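Local coordinates for endoglucanase (Clostridium thermocellum, PDB 2YIK), which probably hydrolyses beta-1,4-glucosidic bonds of cellulose and carries bound calcium and zinc ions, at residues L44-M48 and Q144-Q150; F49-A53 and N63-S67; G124-A128 and D217-T222; S275-D281 and N319-S323. All coordinates share one frame; numbering follows the deposited sequence.

Interaction 1: residues L44-M48 and Q144-Q150; sequences LQYSM and QFRATGQ
A Met-aromatic contact between M48 and F145 joins the 44-48 segment to helix 142-147. M48 SD lies 5.4 Å from the centroid of the F145 ring, beside its edge. The methionine chain bends at its last torsion (chi3 -87°), and its methyl is wedged between two partners: CE is 3.9 Å from F145 CE2 and 3.7 Å from Q150 CB. L44 approaches the same ring at about a right angle. Its CD1 meets F145 CE2 at 3.8 Å, while CD2 stands over one face, displaced toward the rim, and touches T148 OG1 at 3.6 Å. That hydroxyl gives its hydrogen to Q144 O, which also accepts from T148 N, so the leucine methyl packs against an oxygen already engaged with the last turn of helix 142-147. Further along, Q150 lays its amide across the aliphatic part of Q45, with OE1 3.6 Å from Q45 CG. Q150 NE2 bonds T148 O at 3.0 Å, almost in its amide plane, and also donates to a water, which takes a weak bond from Q45 NE2; Q45 OE1 is taken by D524 N. Helix 499-516 covers F145 and T148 with A510 and Y513. At G149 positive phi and backbone bonds from G149 N to R146 O and from Q150 N to F145 O make a Schellman motif, which ends helix 142-147 just before Q150, at the N-cap position of helix 151-167: a tight helix-to-helix turn in the helical family 9 fold.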
loop_
_atom_site.group_PDB
_atom_site.type_symbol
_atom_site.label_atom_id
_atom_site.label_comp_id
_atom_site.label_asym_id
_atom_site.label_seq_id
_atom_site.Cartn_x
_atom_site.Cartn_y
_atom_site.Cartn_z
ATOM N N LEU A 44 16.633 -2.249 0.608
ATOM C CA LEU A 44 15.769 -1.104 0.334
ATOM C C LEU A 44 15.783 -0.830 -1.166
ATOM O O LEU A 44 14.735 -0.700 -1.803
ATOM C CB LEU A 44 16.267 0.138 1.087
ATOM C CG LEU A 44 15.546 1.448 0.751
ATOM C CD1 LEU A 44 14.059 1.296 1.059
ATOM C CD2 LEU A 44 16.136 2.606 1.550
ATOM N N GLN A 45 16.985 -0.742 -1.727
ATOM C CA GLN A 45 17.137 -0.492 -3.153
ATOM C C GLN A 45 16.331 -1.487 -3.970
ATOM O O GLN A 45 15.500 -1.103 -4.795
ATOM C CB GLN A 45 18.611 -0.580 -3.552
ATOM C CG GLN A 45 18.836 -0.673 -5.047
ATOM C CD GLN A 45 20.290 -0.960 -5.408
ATOM O OE1 GLN A 45 20.953 -1.773 -4.761
ATOM N NE2 GLN A 45 20.783 -0.305 -6.454
ATOM N N TYR A 46 16.580 -2.770 -3.737
ATOM C CA TYR A 46 15.880 -3.821 -4.457
ATOM C C TYR A 46 14.365 -3.829 -4.249
ATOM O O TYR A 46 13.611 -4.019 -5.202
ATOM C CB TYR A 46 16.450 -5.191 -4.069
ATOM C CG TYR A 46 17.687 -5.601 -4.843
ATOM C CD1 TYR A 46 18.773 -4.738 -4.969
ATOM C CD2 TYR A 46 17.777 -6.863 -5.430
ATOM C CE1 TYR A 46 19.917 -5.117 -5.659
ATOM C CE2 TYR A 46 18.918 -7.256 -6.125
ATOM C CZ TYR A 46 19.985 -6.378 -6.234
ATOM O OH TYR A 46 21.125 -6.762 -6.905
ATOM N N SER A 47 13.922 -3.614 -3.013
ATOM C CA SER A 47 12.490 -3.654 -2.696
ATOM C C SER A 47 11.561 -2.867 -3.620
ATOM O O SER A 47 10.462 -3.328 -3.921
ATOM C CB SER A 47 12.238 -3.219 -1.239
ATOM O OG SER A 47 12.414 -1.825 -1.053
ATOM N N MET A 48 11.988 -1.694 -4.076
ATOM C CA MET A 48 11.129 -0.882 -4.934
ATOM C C MET A 48 10.988 -1.363 -6.366
ATOM O O MET A 48 10.019 -1.016 -7.045
ATOM C CB MET A 48 11.585 0.580 -4.916
ATOM C CG MET A 48 11.294 1.254 -3.591
ATOM S SD MET A 48 11.901 2.942 -3.419
ATOM C CE MET A 48 13.527 2.644 -2.856
ATOM N N GLN A 144 16.991 7.997 5.329
ATOM C CA GLN A 144 17.619 6.772 4.860
ATOM C C GLN A 144 17.495 6.566 3.358
ATOM O O GLN A 144 18.412 6.039 2.735
ATOM C CB GLN A 144 17.054 5.563 5.607
ATOM C CG GLN A 144 17.559 5.425 7.042
ATOM C CD GLN A 144 17.144 6.584 7.944
ATOM O OE1 GLN A 144 15.957 6.873 8.100
ATOM N NE2 GLN A 144 18.128 7.245 8.553
ATOM N N PHE A 145 16.368 6.962 2.775
ATOM C CA PHE A 145 16.199 6.837 1.328
ATOM C C PHE A 145 17.237 7.762 0.674
ATOM O O PHE A 145 17.877 7.410 -0.318
ATOM C CB PHE A 145 14.793 7.281 0.902
ATOM C CG PHE A 145 13.716 6.251 1.136
ATOM C CD1 PHE A 145 13.122 6.125 2.385
ATOM C CD2 PHE A 145 13.268 5.437 0.097
ATOM C CE1 PHE A 145 12.093 5.201 2.599
ATOM C CE2 PHE A 145 12.236 4.510 0.305
ATOM C CZ PHE A 145 11.652 4.398 1.557
ATOM N N ARG A 146 17.400 8.947 1.250
ATOM C CA ARG A 146 18.353 9.915 0.723
ATOM C C ARG A 146 19.779 9.438 0.894
ATOM O O ARG A 146 20.557 9.439 -0.060
ATOM C CB ARG A 146 18.173 11.268 1.414
ATOM C CG ARG A 146 16.981 12.024 0.877
ATOM C CD ARG A 146 16.770 13.367 1.544
ATOM N NE ARG A 146 15.606 14.021 0.945
ATOM C CZ ARG A 146 15.132 15.216 1.299
ATOM N NH1 ARG A 146 15.725 15.913 2.267
ATOM N NH2 ARG A 146 14.060 15.713 0.679
ATOM N N ALA A 147 20.117 9.014 2.107
ATOM C CA ALA A 147 21.463 8.535 2.395
ATOM C C ALA A 147 21.862 7.400 1.460
ATOM O O ALA A 147 23.048 7.232 1.150
ATOM C CB ALA A 147 21.556 8.077 3.855
ATOM N N THR A 148 20.888 6.622 0.996
ATOM C CA THR A 148 21.196 5.506 0.108
ATOM C C THR A 148 20.949 5.795 -1.365
ATOM O O THR A 148 21.071 4.902 -2.203
ATOM C CB THR A 148 20.390 4.248 0.480
ATOM O OG1 THR A 148 18.996 4.571 0.517
ATOM C CG2 THR A 148 20.829 3.705 1.835
ATOM N N GLY A 149 20.597 7.039 -1.675
ATOM C CA GLY A 149 20.347 7.416 -3.058
ATOM C C GLY A 149 19.115 6.758 -3.647
ATOM O O GLY A 149 19.012 6.598 -4.867
ATOM N N GLN A 150 18.163 6.389 -2.792
ATOM C CA GLN A 150 16.948 5.731 -3.264
ATOM C C GLN A 150 15.680 6.589 -3.181
ATOM O O GLN A 150 14.581 6.103 -3.457
ATOM C CB GLN A 150 16.731 4.430 -2.481
ATOM C CG GLN A 150 17.909 3.453 -2.537
ATOM C CD GLN A 150 18.304 3.101 -3.956
ATOM O OE1 GLN A 150 17.474 2.644 -4.745
ATOM N NE2 GLN A 150 19.579 3.308 -4.292
HETATM O O HOH W 1 20.604 3.008 -7.198
#

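Interaction 2: residues F49-A53 and N63-S67; sequences FFYDA and NSLLS
S64 OG is held from two directions, giving its hydrogen to D52 O at 3.1 Å and accepting from L66 N at 3.2 Å. The donor reaches D52 O from well above the carbonyl plane (52° out of it), not along a lone pair. With chi1 at 170° the hydroxyl swings away from S64's own backbone N and lies beside its carbonyl carbon, which brings it within range of the N-H two residues on: an ST turn. A second bond runs from L65 N to D52 OD2, 2.8 Å long and fairly straight (159°), using the anti lone pair of the carboxylate oxygen. D52 thus binds the loop through both its carbonyl and its side chain, and fastens helix 49-54 to the chain leaving helix 60-63, within the family 9 catalytic domain. The S64 side chain is about 11 Å from a bound zinc ion. The apolar part is led by L66: its CD1 rests 3.6 Å from A53 CB, while CD2 is 4.0 Å from F49 CD1. L65 also meets the F49 ring obliquely, CD1 to F49 CE1 being 3.7 Å, and its CB lies 3.4 Å from D52 OD2. H153 of helix 151-167 touches D52 and L65 and meets F49 edge-to-face, while A53 O accepts a hydrogen bond from R69 NH1.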
loop_
_atom_site.group_PDB
_atom_site.type_symbol
_atom_site.label_atom_id
_atom_site.label_comp_id
_atom_site.label_asym_id
_atom_site.label_seq_id
_atom_site.Cartn_x
_atom_site.Cartn_y
_atom_site.Cartn_z
ATOM N N PHE A 49 11.934 -2.169 -6.831
ATOM C CA PHE A 49 11.869 -2.654 -8.202
ATOM C C PHE A 49 10.653 -3.502 -8.514
ATOM O O PHE A 49 10.307 -3.672 -9.681
ATOM C CB PHE A 49 13.153 -3.397 -8.559
ATOM C CG PHE A 49 14.276 -2.477 -8.902
ATOM C CD1 PHE A 49 14.455 -2.029 -10.210
ATOM C CD2 PHE A 49 15.115 -1.997 -7.906
ATOM C CE1 PHE A 49 15.455 -1.103 -10.512
ATOM C CE2 PHE A 49 16.109 -1.080 -8.194
ATOM C CZ PHE A 49 16.284 -0.631 -9.500
ATOM N N PHE A 50 9.993 -4.026 -7.487
ATOM C CA PHE A 50 8.796 -4.815 -7.740
ATOM C C PHE A 50 7.747 -3.888 -8.321
ATOM O O PHE A 50 6.949 -4.285 -9.164
ATOM C CB PHE A 50 8.224 -5.434 -6.463
ATOM C CG PHE A 50 6.916 -6.145 -6.701
ATOM C CD1 PHE A 50 6.886 -7.374 -7.348
ATOM C CD2 PHE A 50 5.709 -5.567 -6.307
ATOM C CE1 PHE A 50 5.676 -7.995 -7.640
ATOM C CE2 PHE A 50 4.497 -6.177 -6.594
ATOM C CZ PHE A 50 4.478 -7.402 -7.246
ATOM N N TYR A 51 7.748 -2.642 -7.869
ATOM C CA TYR A 51 6.770 -1.695 -8.362
ATOM C C TYR A 51 7.018 -1.379 -9.830
ATOM O O TYR A 51 6.068 -1.246 -10.601
ATOM C CB TYR A 51 6.775 -0.450 -7.474
ATOM C CG TYR A 51 6.242 -0.789 -6.100
ATOM C CD1 TYR A 51 4.895 -1.116 -5.919
ATOM C CD2 TYR A 51 7.097 -0.886 -5.001
ATOM C CE1 TYR A 51 4.414 -1.540 -4.677
ATOM C CE2 TYR A 51 6.630 -1.310 -3.758
ATOM C CZ TYR A 51 5.288 -1.641 -3.602
ATOM O OH TYR A 51 4.832 -2.108 -2.391
ATOM N N ASP A 52 8.284 -1.296 -10.229
ATOM C CA ASP A 52 8.591 -1.035 -11.630
ATOM C C ASP A 52 8.048 -2.174 -12.486
ATOM O O ASP A 52 7.603 -1.957 -13.615
ATOM C CB ASP A 52 10.101 -0.927 -11.856
ATOM C CG ASP A 52 10.721 0.233 -11.111
ATOM O OD1 ASP A 52 10.548 0.297 -9.874
ATOM O OD2 ASP A 52 11.381 1.077 -11.759
ATOM N N ALA A 53 8.079 -3.389 -11.941
ATOM C CA ALA A 53 7.605 -4.561 -12.668
ATOM C C ALA A 53 6.094 -4.598 -12.819
ATOM O O ALA A 53 5.578 -5.310 -13.680
ATOM C CB ALA A 53 8.091 -5.834 -11.981
ATOM N N ASN A 63 8.491 5.523 -16.947
ATOM C CA ASN A 63 8.658 5.450 -15.499
ATOM C C ASN A 63 9.321 4.210 -14.893
ATOM O O ASN A 63 9.884 4.285 -13.799
ATOM C CB ASN A 63 7.298 5.675 -14.843
ATOM C CG ASN A 63 6.790 7.089 -15.047
ATOM O OD1 ASN A 63 7.131 8.000 -14.290
ATOM N ND2 ASN A 63 5.986 7.283 -16.086
ATOM N N SER A 64 9.250 3.077 -15.582
ATOM C CA SER A 64 9.850 1.842 -15.075
ATOM C C SER A 64 11.333 1.701 -15.439
ATOM O O SER A 64 11.743 2.028 -16.557
ATOM C CB SER A 64 9.067 0.638 -15.599
ATOM O OG SER A 64 9.742 -0.570 -15.319
ATOM N N LEU A 65 12.139 1.222 -14.491
ATOM C CA LEU A 65 13.568 1.039 -14.721
ATOM C C LEU A 65 13.873 -0.331 -15.301
ATOM O O LEU A 65 15.032 -0.647 -15.564
ATOM C CB LEU A 65 14.351 1.203 -13.420
ATOM C CG LEU A 65 14.409 2.589 -12.778
ATOM C CD1 LEU A 65 14.886 2.452 -11.350
ATOM C CD2 LEU A 65 15.338 3.501 -13.571
ATOM N N LEU A 66 12.841 -1.148 -15.494
ATOM C CA LEU A 66 13.041 -2.490 -16.041
ATOM C C LEU A 66 12.824 -2.489 -17.552
ATOM O O LEU A 66 11.720 -2.211 -18.033
ATOM C CB LEU A 66 12.092 -3.477 -15.356
ATOM C CG LEU A 66 12.285 -3.576 -13.838
ATOM C CD1 LEU A 66 11.164 -4.408 -13.235
ATOM C CD2 LEU A 66 13.660 -4.182 -13.526
ATOM N N SER A 67 13.887 -2.793 -18.295
ATOM C CA SER A 67 13.831 -2.799 -19.748
ATOM C C SER A 67 12.815 -3.778 -20.315
ATOM O O SER A 67 12.322 -3.584 -21.429
ATOM C CB SER A 67 15.219 -3.102 -20.325
ATOM O OG SER A 67 15.704 -4.353 -19.857
#

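Interaction 3: residues G124-A128 and D217-T222; sequences GLPEA and DIISAT
G124, at the start of helix 124-140, carries no side chain, and I218 closes in on its backbone, CG1 lying 4.3 Å from G124 C. The G124 carbonyl faces a bridging water that donates 3.0 Å to G124 O and 2.9 Å to T222 OG1. The threonine hydroxyl passes its own hydrogen to I218 O at 2.9 Å; I218 O also accepts from T222 N, and the two donors come from opposite faces of its plane. Next comes L125, whose backbone N and CB lie along I218 CG1. Its two methyls divide: CD1 leans on the methyl of A221, and CD2 lies 3.8 Å from D217 OD2, the leucine and aspartate side chains crossing at about a right angle. D217 is secured by other polar partners, OD2 by S275 OG and OD1 by V263 N, so the methyl merely borders a carboxylate held in place elsewhere. The two helical segments run almost parallel, 17° apart with axes 8.7 Å from each other, in keeping with the (alpha/alpha)6 barrel of family 9 enzymes, where helices of one ring share a direction. One turn on, A128 points into helix 216-233, and small residues permit the close approach: A128 CB is 3.6 Å from A221 CB and also abuts the backbone N and hydroxyl of T222. A second water donates to A221 O at 2.9 Å and only weakly to A128 O, which also has a hydrogen bond with S132 OG. F165 of helix 151-167 and L251 of helix 238-257 pack on T222 from outside the pair.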
loop_
_atom_site.group_PDB
_atom_site.type_symbol
_atom_site.label_atom_id
_atom_site.label_comp_id
_atom_site.label_asym_id
_atom_site.label_seq_id
_atom_site.Cartn_x
_atom_site.Cartn_y
_atom_site.Cartn_z
ATOM N N GLY A 124 -8.698 -1.294 -6.213
ATOM C CA GLY A 124 -8.578 -0.078 -5.428
ATOM C C GLY A 124 -8.135 -0.127 -3.978
ATOM O O GLY A 124 -7.305 0.688 -3.564
ATOM N N LEU A 125 -8.678 -1.055 -3.196
ATOM C CA LEU A 125 -8.309 -1.128 -1.791
ATOM C C LEU A 125 -6.823 -1.413 -1.601
ATOM O O LEU A 125 -6.146 -0.665 -0.904
ATOM C CB LEU A 125 -9.169 -2.162 -1.049
ATOM C CG LEU A 125 -9.159 -2.097 0.486
ATOM C CD1 LEU A 125 -9.237 -0.647 0.955
ATOM C CD2 LEU A 125 -10.334 -2.904 1.033
ATOM N N PRO A 126 -6.293 -2.493 -2.202
ATOM C CA PRO A 126 -4.854 -2.702 -1.985
ATOM C C PRO A 126 -3.973 -1.701 -2.756
ATOM O O PRO A 126 -2.836 -1.440 -2.359
ATOM C CB PRO A 126 -4.636 -4.147 -2.430
ATOM C CG PRO A 126 -5.699 -4.350 -3.488
ATOM C CD PRO A 126 -6.906 -3.640 -2.903
ATOM N N GLU A 127 -4.483 -1.142 -3.854
ATOM C CA GLU A 127 -3.704 -0.160 -4.622
ATOM C C GLU A 127 -3.438 1.041 -3.696
ATOM O O GLU A 127 -2.306 1.525 -3.584
ATOM C CB GLU A 127 -4.488 0.300 -5.863
ATOM C CG GLU A 127 -3.742 1.256 -6.805
ATOM C CD GLU A 127 -2.885 0.538 -7.851
ATOM O OE1 GLU A 127 -3.139 -0.650 -8.123
ATOM O OE2 GLU A 127 -1.968 1.169 -8.420
ATOM N N ALA A 128 -4.487 1.511 -3.026
ATOM C CA ALA A 128 -4.363 2.636 -2.105
ATOM C C ALA A 128 -3.532 2.247 -0.879
ATOM O O ALA A 128 -2.771 3.058 -0.361
ATOM C CB ALA A 128 -5.750 3.127 -1.673
ATOM N N ASP A 217 -14.652 2.844 2.312
ATOM C CA ASP A 217 -13.341 2.266 2.560
ATOM C C ASP A 217 -12.316 2.644 1.488
ATOM O O ASP A 217 -11.239 3.141 1.817
ATOM C CB ASP A 217 -13.444 0.740 2.722
ATOM C CG ASP A 217 -14.015 0.050 1.495
ATOM O OD1 ASP A 217 -14.857 0.662 0.801
ATOM O OD2 ASP A 217 -13.629 -1.114 1.232
ATOM N N ILE A 218 -12.648 2.435 0.216
ATOM C CA ILE A 218 -11.713 2.769 -0.861
ATOM C C ILE A 218 -11.505 4.277 -1.015
ATOM O O ILE A 218 -10.389 4.723 -1.262
ATOM C CB ILE A 218 -12.164 2.192 -2.239
ATOM C CG1 ILE A 218 -12.011 0.670 -2.264
ATOM C CG2 ILE A 218 -11.321 2.781 -3.355
ATOM C CD1 ILE A 218 -13.071 -0.037 -1.497
ATOM N N ILE A 219 -12.575 5.057 -0.879
ATOM C CA ILE A 219 -12.473 6.513 -1.001
ATOM C C ILE A 219 -11.501 7.040 0.063
ATOM O O ILE A 219 -10.607 7.828 -0.238
ATOM C CB ILE A 219 -13.860 7.216 -0.822
ATOM C CG1 ILE A 219 -14.749 7.031 -2.061
ATOM C CG2 ILE A 219 -13.664 8.718 -0.703
ATOM C CD1 ILE A 219 -14.664 5.683 -2.670
ATOM N N SER A 220 -11.674 6.581 1.301
ATOM C CA SER A 220 -10.818 6.998 2.407
ATOM C C SER A 220 -9.383 6.499 2.259
ATOM O O SER A 220 -8.438 7.239 2.525
ATOM C CB SER A 220 -11.388 6.508 3.740
ATOM O OG SER A 220 -12.652 7.094 3.992
ATOM N N ALA A 221 -9.223 5.247 1.838
ATOM C CA ALA A 221 -7.890 4.685 1.666
ATOM C C ALA A 221 -7.138 5.534 0.657
ATOM O O ALA A 221 -5.952 5.816 0.835
ATOM C CB ALA A 221 -7.973 3.236 1.184
ATOM N N THR A 222 -7.839 5.963 -0.390
ATOM C CA THR A 222 -7.225 6.790 -1.422
ATOM C C THR A 222 -6.906 8.195 -0.914
ATOM O O THR A 222 -5.835 8.724 -1.198
ATOM C CB THR A 222 -8.123 6.900 -2.678
ATOM O OG1 THR A 222 -8.436 5.587 -3.157
ATOM C CG2 THR A 222 -7.393 7.665 -3.788
HETATM O O HOH W 2 -8.028 3.318 -4.835
HETATM O O HOH W 3 -4.582 3.772 2.334
#

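Interaction 4: residues S275-D281 and N319-S323; sequences SSKWQDD and NDVWS. With CA (calcium ion), chain C.
D280 and W322 form the tight part of this contact: the aspartate CB sits over the face of the five-membered ring, 3.4 Å from its centroid, a CH-pi contact. With CG turned between its backbone N and carbonyl carbon (chi1 54°), D280 sends its carboxylate to the calcium ion, gripping it with both oxygens. OD2 also accepts V321 N at 2.9 Å on its anti lone pair, nearly straight at 169°. K277 bends round to bring NZ 3.1 Å from D320 OD2 in a salt bridge, while D320 OD1 takes W322 N in an Asx turn. The outer side is looser and more solvated. There S276, an exposed residue, pairs with the N319 amide: S276 N meets OD1 at 3.0 Å in the carbonyl plane, and N319 ND2 reaches S276 OG at 2.8 Å, tilted from its amide plane. A calcium-bound water donates to N319 OD1 at 2.7 Å and to S275 OG, itself hydrogen-bonded to D217 OD2, so N319 acts from the second shell. K277 O lies 2.5 Å from the calcium ion, which D281 OD2 and another water also bind. Calcium, K277 and the backbone N-H groups would probably offset the like charges of D280 and D320 and favour their ionised form.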
loop_
_atom_site.group_PDB
_atom_site.type_symbol
_atom_site.label_atom_id
_atom_site.label_comp_id
_atom_site.label_asym_id
_atom_site.label_seq_id
_atom_site.Cartn_x
_atom_site.Cartn_y
_atom_site.Cartn_z
ATOM N N SER A 275 -13.594 -6.554 1.596
ATOM C CA SER A 275 -13.351 -5.544 2.627
ATOM C C SER A 275 -14.177 -5.719 3.895
ATOM O O SER A 275 -15.402 -5.790 3.835
ATOM C CB SER A 275 -13.607 -4.150 2.039
ATOM O OG SER A 275 -13.345 -3.129 2.984
ATOM N N SER A 276 -13.502 -5.768 5.040
ATOM C CA SER A 276 -14.181 -5.929 6.326
ATOM C C SER A 276 -14.889 -4.657 6.784
ATOM O O SER A 276 -16.046 -4.704 7.191
ATOM C CB SER A 276 -13.188 -6.353 7.404
ATOM O OG SER A 276 -12.592 -7.586 7.057
ATOM N N LYS A 277 -14.201 -3.522 6.735
ATOM C CA LYS A 277 -14.829 -2.280 7.169
ATOM C C LYS A 277 -14.226 -1.019 6.578
ATOM O O LYS A 277 -13.179 -1.047 5.946
ATOM C CB LYS A 277 -14.799 -2.166 8.690
ATOM C CG LYS A 277 -13.413 -1.983 9.256
ATOM C CD LYS A 277 -12.650 -3.301 9.243
ATOM C CE LYS A 277 -11.132 -3.101 9.117
ATOM N NZ LYS A 277 -10.389 -3.297 10.407
ATOM N N TRP A 278 -14.902 0.098 6.818
ATOM C CA TRP A 278 -14.465 1.385 6.313
ATOM C C TRP A 278 -13.932 2.307 7.403
ATOM O O TRP A 278 -13.196 3.247 7.110
ATOM C CB TRP A 278 -15.628 2.090 5.608
ATOM C CG TRP A 278 -16.810 2.357 6.513
ATOM C CD1 TRP A 278 -17.923 1.574 6.666
ATOM C CD2 TRP A 278 -16.987 3.483 7.391
ATOM N NE1 TRP A 278 -18.783 2.146 7.573
ATOM C CE2 TRP A 278 -18.243 3.314 8.026
ATOM C CE3 TRP A 278 -16.221 4.619 7.682
ATOM C CZ2 TRP A 278 -18.736 4.238 8.962
ATOM C CZ3 TRP A 278 -16.721 5.542 8.617
ATOM C CH2 TRP A 278 -17.973 5.345 9.234
ATOM N N GLN A 279 -14.293 2.040 8.655
ATOM C CA GLN A 279 -13.870 2.907 9.750
ATOM C C GLN A 279 -12.367 3.085 9.938
ATOM O O GLN A 279 -11.919 4.178 10.283
ATOM C CB GLN A 279 -14.522 2.472 11.070
ATOM C CG GLN A 279 -16.033 2.686 11.085
ATOM C CD GLN A 279 -16.812 1.469 10.625
ATOM O OE1 GLN A 279 -16.348 0.686 9.796
ATOM N NE2 GLN A 279 -18.017 1.312 11.158
ATOM N N ASP A 280 -11.582 2.036 9.712
ATOM C CA ASP A 280 -10.136 2.164 9.863
ATOM C C ASP A 280 -9.552 3.039 8.750
ATOM O O ASP A 280 -8.719 3.900 9.019
ATOM C CB ASP A 280 -9.471 0.790 9.857
ATOM C CG ASP A 280 -9.835 -0.014 8.644
ATOM O OD1 ASP A 280 -11.039 -0.068 8.325
ATOM O OD2 ASP A 280 -8.925 -0.600 8.023
ATOM N N ASP A 281 -9.983 2.827 7.507
ATOM C CA ASP A 281 -9.485 3.635 6.390
ATOM C C ASP A 281 -9.900 5.098 6.576
ATOM O O ASP A 281 -9.137 6.019 6.274
ATOM C CB ASP A 281 -10.059 3.148 5.061
ATOM C CG ASP A 281 -9.855 1.661 4.837
ATOM O OD1 ASP A 281 -8.711 1.223 4.600
ATOM O OD2 ASP A 281 -10.864 0.940 4.893
ATOM N N ASN A 319 -6.527 -4.869 4.396
ATOM C CA ASN A 319 -7.866 -5.032 4.959
ATOM C C ASN A 319 -8.006 -4.534 6.403
ATOM O O ASN A 319 -9.041 -4.732 7.042
ATOM C CB ASN A 319 -8.291 -6.504 4.856
ATOM C CG ASN A 319 -9.788 -6.696 5.026
ATOM O OD1 ASN A 319 -10.589 -5.882 4.559
ATOM N ND2 ASN A 319 -10.174 -7.788 5.681
ATOM N N ASP A 320 -6.965 -3.885 6.915
ATOM C CA ASP A 320 -7.008 -3.357 8.277
ATOM C C ASP A 320 -5.849 -2.408 8.547
ATOM O O ASP A 320 -4.720 -2.835 8.768
ATOM C CB ASP A 320 -6.963 -4.488 9.301
ATOM C CG ASP A 320 -7.228 -4.000 10.715
ATOM O OD1 ASP A 320 -6.819 -2.868 11.056
ATOM O OD2 ASP A 320 -7.839 -4.754 11.490
ATOM N N VAL A 321 -6.137 -1.114 8.545
ATOM C CA VAL A 321 -5.106 -0.121 8.782
ATOM C C VAL A 321 -5.241 0.559 10.147
ATOM O O VAL A 321 -4.785 1.685 10.340
ATOM C CB VAL A 321 -5.101 0.939 7.647
ATOM C CG1 VAL A 321 -4.747 0.264 6.322
ATOM C CG2 VAL A 321 -6.471 1.644 7.558
ATOM N N TRP A 322 -5.863 -0.134 11.098
ATOM C CA TRP A 322 -6.029 0.415 12.445
ATOM C C TRP A 322 -4.679 0.661 13.138
ATOM O O TRP A 322 -4.501 1.672 13.810
ATOM C CB TRP A 322 -6.869 -0.525 13.327
ATOM C CG TRP A 322 -8.375 -0.400 13.177
ATOM C CD1 TRP A 322 -9.258 -1.417 12.950
ATOM C CD2 TRP A 322 -9.166 0.800 13.309
ATOM N NE1 TRP A 322 -10.546 -0.929 12.911
ATOM C CE2 TRP A 322 -10.521 0.422 13.103
ATOM C CE3 TRP A 322 -8.860 2.152 13.519
ATOM C CZ2 TRP A 322 -11.575 1.352 13.178
ATOM C CZ3 TRP A 322 -9.913 3.077 13.588
ATOM C CH2 TRP A 322 -11.250 2.671 13.390
ATOM N N SER A 323 -3.726 -0.256 12.980
ATOM C CA SER A 323 -2.436 -0.085 13.633
ATOM C C SER A 323 -1.672 1.098 13.060
ATOM O O SER A 323 -1.014 1.821 13.794
ATOM C CB SER A 323 -1.593 -1.369 13.555
ATOM O OG SER A 323 -1.436 -1.823 12.229
HETATM CA CA CA C . -10.720 -1.342 6.118
HETATM O O HOH W 4 -11.453 -3.367 4.679
HETATM O O HOH W 5 -8.445 -1.427 4.868
#

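Interactions 3 and 4 touch through D217, which packs on D281 and reaches S275, their centres 10 Å apart, so the parallel helix pair adjoins the calcium site. Interaction 3 lies nearest the chain's centre and is fully buried, small and apolar with waters; interaction 4 is partly buried and dominated by charge and metal. Interactions 1 and 2 are farther out, about 17 Å from that centre, and occupy consecutive pieces of chain, helices 40-47 and 49-54. The first is a buried sulfur, aromatic and aliphatic contact, the second a partly buried mixture of polar bonds and leucines. Helix 151-167 packs against interactions 1, 2 and 3.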